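Local coordinates for protein DNA-3-methyladenine glycosidase (Bacillus halodurans, PDB 2H56) that belongs to the HhH-GPD superfamily of base excision DNA repair proteins, at residues F52-Q62 / K107-V118. Sequence-based numbering, arbitrary orientation.
Sequences FQSLVSSIVEQ and KIEYIRHVCEHV
Ile-59 fits as a knob among Lys-107, Tyr-110, Ile-111 and Val-114. Ile-59 CD1 meets CG2 of Val-114 at 3.5 Å. Its CG2 packs on CG1 of Ile-111 and on the CB atoms of Lys-107 and Tyr-110. Lys-107 runs alongside Ile-59 in the opposite sense, with its chain extended beyond CG, and so carries NZ to the C-terminal end of helix 52-61. There Lys-107 NZ donates to Val-60 O (2.9 Å), from above the carbonyl plane, and to Gln-62 O (2.8 Å), within the plane. The two bonds join carbonyls of the last helical turn and of the loop or turn after it, where the helix dipole would probably favour a positive charge. The amide of Gln-62 stands steeply to the Tyr-110 ring, planes 76° apart, with OE1 at the ring edge.

At the other end, with CG anti to the backbone N (chi1 164°), the Phe-52 ring swings toward helix 107-118. Phe-52 CD1, at the ring edge, meets Val-114 CG1 at 3.8 Å. Cys-115 SG makes a sulfur-aromatic contact at the same ring's edge, 5.1 Å from the Phe-52 centroid. Val-56 CG2, from the same helix, lies over one face, toward the rim. Farther out, Val-60 touches Ile-72 of helix 66-80, and Leu-55 touches Phe-154 of helix 148-157. The axes of segments 52-61 and 107-118 run antiparallel, 167° between their directions, and approach to 9.7 Å. This is a buried antiparallel helix pair with Ile-59 as a knob in a hole of the partner helix, within the largely helical HhH-GPD fold.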
loop_
_atom_site.group_PDB
_atom_site.type_symbol
_atom_site.label_atom_id
_atom_site.label_comp_id
_atom_site.label_asym_id
_atom_site.label_seq_id
_atom_site.Cartn_x
_atom_site.Cartn_y
_atom_site.Cartn_z
ATOM N N PHE A 52 3.815 -6.849 12.002
ATOM C CA PHE A 52 3.163 -8.131 12.012
ATOM C C PHE A 52 1.652 -7.960 12.004
ATOM O O PHE A 52 0.952 -8.651 11.290
ATOM C CB PHE A 52 3.582 -8.927 13.236
ATOM C CG PHE A 52 2.693 -10.079 13.532
ATOM C CD1 PHE A 52 2.720 -11.195 12.735
ATOM C CD2 PHE A 52 1.813 -10.038 14.618
ATOM C CE1 PHE A 52 1.877 -12.262 13.009
ATOM C CE2 PHE A 52 0.970 -11.113 14.902
ATOM C CZ PHE A 52 1.006 -12.217 14.098
ATOM N N GLN A 53 1.160 -7.035 12.814
ATOM C CA GLN A 53 -0.265 -6.751 12.900
ATOM C C GLN A 53 -0.807 -6.357 11.532
ATOM O O GLN A 53 -1.845 -6.829 11.104
ATOM C CB GLN A 53 -0.476 -5.643 13.929
ATOM C CG GLN A 53 -1.920 -5.300 14.250
ATOM C CD GLN A 53 -2.546 -4.387 13.208
ATOM O OE1 GLN A 53 -1.958 -3.375 12.805
ATOM N NE2 GLN A 53 -3.753 -4.739 12.769
ATOM N N SER A 54 -0.071 -5.503 10.842
ATOM C CA SER A 54 -0.424 -5.089 9.489
ATOM C C SER A 54 -0.536 -6.204 8.506
ATOM O O SER A 54 -1.430 -6.178 7.682
ATOM C CB SER A 54 0.617 -4.130 8.959
ATOM O OG SER A 54 0.526 -2.967 9.721
ATOM N N LEU A 55 0.382 -7.162 8.545
ATOM C CA LEU A 55 0.317 -8.259 7.581
ATOM C C LEU A 55 -0.952 -9.082 7.820
ATOM O O LEU A 55 -1.649 -9.468 6.882
ATOM C CB LEU A 55 1.552 -9.152 7.669
ATOM C CG LEU A 55 2.765 -8.734 6.853
ATOM C CD1 LEU A 55 3.974 -9.608 7.162
ATOM C CD2 LEU A 55 2.382 -8.830 5.375
ATOM N N VAL A 56 -1.256 -9.344 9.085
ATOM C CA VAL A 56 -2.414 -10.136 9.412
ATOM C C VAL A 56 -3.684 -9.407 8.967
ATOM O O VAL A 56 -4.521 -9.970 8.282
ATOM C CB VAL A 56 -2.452 -10.447 10.911
ATOM C CG1 VAL A 56 -3.737 -11.159 11.257
ATOM C CG2 VAL A 56 -1.229 -11.270 11.285
ATOM N N SER A 57 -3.807 -8.150 9.356
ATOM C CA SER A 57 -4.868 -7.294 8.876
ATOM C C SER A 57 -4.939 -7.243 7.338
ATOM O O SER A 57 -6.014 -7.273 6.773
ATOM C CB SER A 57 -4.665 -5.882 9.412
ATOM O OG SER A 57 -5.854 -5.118 9.251
ATOM N N SER A 58 -3.807 -7.176 6.656
ATOM C CA SER A 58 -3.829 -7.185 5.203
ATOM C C SER A 58 -4.408 -8.473 4.657
ATOM O O SER A 58 -5.167 -8.439 3.682
ATOM C CB SER A 58 -2.431 -6.981 4.631
ATOM O OG SER A 58 -1.904 -5.727 5.061
ATOM N N ILE A 59 -4.060 -9.602 5.260
ATOM C CA ILE A 59 -4.661 -10.888 4.844
ATOM C C ILE A 59 -6.178 -10.915 5.122
ATOM O O ILE A 59 -6.945 -11.338 4.269
ATOM C CB ILE A 59 -3.927 -12.066 5.505
ATOM C CG1 ILE A 59 -2.536 -12.215 4.858
ATOM C CG2 ILE A 59 -4.714 -13.343 5.395
ATOM C CD1 ILE A 59 -1.498 -12.628 5.826
ATOM N N VAL A 60 -6.617 -10.391 6.271
ATOM C CA VAL A 60 -8.029 -10.415 6.603
ATOM C C VAL A 60 -8.845 -9.600 5.630
ATOM O O VAL A 60 -9.969 -9.962 5.308
ATOM C CB VAL A 60 -8.285 -10.006 8.050
ATOM C CG1 VAL A 60 -9.800 -9.828 8.328
ATOM C CG2 VAL A 60 -7.720 -11.075 8.956
ATOM N N GLU A 61 -8.252 -8.549 5.110
ATOM C CA GLU A 61 -8.951 -7.661 4.171
ATOM C C GLU A 61 -9.212 -8.258 2.802
ATOM O O GLU A 61 -10.182 -7.905 2.155
ATOM C CB GLU A 61 -8.179 -6.345 3.990
ATOM C CG GLU A 61 -8.251 -5.438 5.205
ATOM C CD GLU A 61 -7.157 -4.379 5.248
ATOM O OE1 GLU A 61 -6.554 -4.071 4.179
ATOM O OE2 GLU A 61 -6.912 -3.857 6.368
ATOM N N GLN A 62 -8.351 -9.128 2.315
ATOM C CA GLN A 62 -8.547 -9.644 0.951
ATOM C C GLN A 62 -9.995 -10.029 0.632
ATOM O O GLN A 62 -10.609 -10.792 1.380
ATOM C CB GLN A 62 -7.679 -10.867 0.695
ATOM C CG GLN A 62 -6.161 -10.597 0.724
ATOM C CD GLN A 62 -5.368 -11.866 0.878
ATOM O OE1 GLN A 62 -5.919 -12.921 1.220
ATOM N NE2 GLN A 62 -4.064 -11.782 0.630
ATOM N N LYS A 107 -7.309 -17.919 4.295
ATOM C CA LYS A 107 -6.695 -16.839 5.049
ATOM C C LYS A 107 -5.991 -17.360 6.326
ATOM O O LYS A 107 -4.961 -16.851 6.737
ATOM C CB LYS A 107 -7.714 -15.765 5.375
ATOM C CG LYS A 107 -8.168 -14.952 4.164
ATOM C CD LYS A 107 -9.349 -14.036 4.533
ATOM C CE LYS A 107 -9.657 -13.014 3.448
ATOM N NZ LYS A 107 -10.864 -12.223 3.795
ATOM N N ILE A 108 -6.521 -18.414 6.924
ATOM C CA ILE A 108 -5.870 -19.010 8.081
ATOM C C ILE A 108 -4.507 -19.577 7.731
ATOM O O ILE A 108 -3.558 -19.354 8.474
ATOM C CB ILE A 108 -6.740 -20.072 8.737
ATOM C CG1 ILE A 108 -7.928 -19.369 9.424
ATOM C CG2 ILE A 108 -5.897 -20.864 9.732
ATOM C CD1 ILE A 108 -9.077 -20.268 9.721
ATOM N N GLU A 109 -4.401 -20.275 6.600
ATOM C CA GLU A 109 -3.118 -20.758 6.141
ATOM C C GLU A 109 -2.138 -19.576 5.924
ATOM O O GLU A 109 -0.970 -19.644 6.334
ATOM C CB GLU A 109 -3.283 -21.588 4.873
ATOM C CG GLU A 109 -1.943 -22.051 4.215
ATOM C CD GLU A 109 -2.099 -22.978 2.953
ATOM O OE1 GLU A 109 -3.253 -23.257 2.528
ATOM O OE2 GLU A 109 -1.050 -23.425 2.402
ATOM N N TYR A 110 -2.597 -18.484 5.314
ATOM C CA TYR A 110 -1.703 -17.364 5.104
ATOM C C TYR A 110 -1.233 -16.764 6.424
ATOM O O TYR A 110 -0.064 -16.468 6.589
ATOM C CB TYR A 110 -2.344 -16.261 4.251
ATOM C CG TYR A 110 -2.947 -16.716 2.940
ATOM C CD1 TYR A 110 -2.455 -17.831 2.249
ATOM C CD2 TYR A 110 -4.025 -16.013 2.385
ATOM C CE1 TYR A 110 -3.023 -18.229 1.037
ATOM C CE2 TYR A 110 -4.600 -16.406 1.170
ATOM C CZ TYR A 110 -4.108 -17.507 0.513
ATOM O OH TYR A 110 -4.712 -17.865 -0.660
ATOM N N ILE A 111 -2.143 -16.580 7.360
ATOM C CA ILE A 111 -1.793 -16.004 8.660
ATOM C C ILE A 111 -0.773 -16.896 9.399
ATOM O O ILE A 111 0.251 -16.424 9.924
ATOM C CB ILE A 111 -3.063 -15.777 9.536
ATOM C CG1 ILE A 111 -3.876 -14.617 8.942
ATOM C CG2 ILE A 111 -2.688 -15.476 11.014
ATOM C CD1 ILE A 111 -5.370 -14.642 9.251
ATOM N N ARG A 112 -1.040 -18.188 9.414
ATOM C CA ARG A 112 -0.079 -19.125 9.980
ATOM C C ARG A 112 1.284 -19.003 9.315
ATOM O O ARG A 112 2.310 -19.055 10.004
ATOM C CB ARG A 112 -0.543 -20.573 9.825
ATOM C CG ARG A 112 -1.726 -20.952 10.618
ATOM C CD ARG A 112 -1.627 -20.598 12.086
ATOM N NE ARG A 112 -2.854 -21.004 12.754
ATOM C CZ ARG A 112 -3.181 -20.714 14.008
ATOM N NH1 ARG A 112 -2.356 -19.993 14.778
ATOM N NH2 ARG A 112 -4.351 -21.151 14.493
ATOM N N HIS A 113 1.303 -18.838 8.002
ATOM C CA HIS A 113 2.561 -18.764 7.311
ATOM C C HIS A 113 3.275 -17.466 7.704
ATOM O O HIS A 113 4.499 -17.455 7.826
ATOM C CB HIS A 113 2.359 -18.895 5.800
ATOM C CG HIS A 113 3.542 -19.444 5.072
ATOM N ND1 HIS A 113 4.111 -18.805 3.985
ATOM C CD2 HIS A 113 4.264 -20.574 5.265
ATOM C CE1 HIS A 113 5.133 -19.518 3.538
ATOM N NE2 HIS A 113 5.257 -20.588 4.309
ATOM N N VAL A 114 2.533 -16.386 7.945
ATOM C CA VAL A 114 3.150 -15.140 8.409
ATOM C C VAL A 114 3.792 -15.366 9.778
ATOM O O VAL A 114 4.931 -14.955 10.035
ATOM C CB VAL A 114 2.123 -14.014 8.523
ATOM C CG1 VAL A 114 2.689 -12.804 9.309
ATOM C CG2 VAL A 114 1.626 -13.615 7.136
ATOM N N CYS A 115 3.072 -16.045 10.658
ATOM C CA CYS A 115 3.615 -16.360 11.974
ATOM C C CYS A 115 4.876 -17.137 11.904
ATOM O O CYS A 115 5.846 -16.774 12.533
ATOM C CB CYS A 115 2.632 -17.178 12.762
ATOM S SG CYS A 115 1.203 -16.207 13.222
ATOM N N GLU A 116 4.847 -18.220 11.146
ATOM C CA GLU A 116 6.025 -19.044 10.933
ATOM C C GLU A 116 7.221 -18.179 10.498
ATOM O O GLU A 116 8.317 -18.310 11.044
ATOM C CB GLU A 116 5.724 -20.154 9.905
ATOM C CG GLU A 116 6.916 -21.069 9.558
ATOM C CD GLU A 116 6.675 -21.994 8.335
ATOM O OE1 GLU A 116 5.597 -22.629 8.240
ATOM O OE2 GLU A 116 7.593 -22.084 7.480
ATOM N N HIS A 117 7.003 -17.295 9.531
ATOM C CA HIS A 117 8.088 -16.505 8.992
ATOM C C HIS A 117 8.606 -15.438 9.983
ATOM O O HIS A 117 9.789 -15.133 9.992
ATOM C CB HIS A 117 7.649 -15.806 7.695
ATOM C CG HIS A 117 7.837 -16.613 6.452
ATOM N ND1 HIS A 117 8.681 -16.222 5.443
ATOM C CD2 HIS A 117 7.252 -17.758 6.027
ATOM C CE1 HIS A 117 8.614 -17.096 4.454
ATOM N NE2 HIS A 117 7.756 -18.040 4.787
ATOM N N VAL A 118 7.721 -14.843 10.779
ATOM C CA VAL A 118 8.160 -13.882 11.782
ATOM C C VAL A 118 8.939 -14.597 12.905
ATOM O O VAL A 118 10.015 -14.147 13.290
ATOM C CB VAL A 118 6.971 -13.005 12.341
ATOM C CG1 VAL A 118 7.421 -12.144 13.549
ATOM C CG2 VAL A 118 6.401 -12.129 11.236
#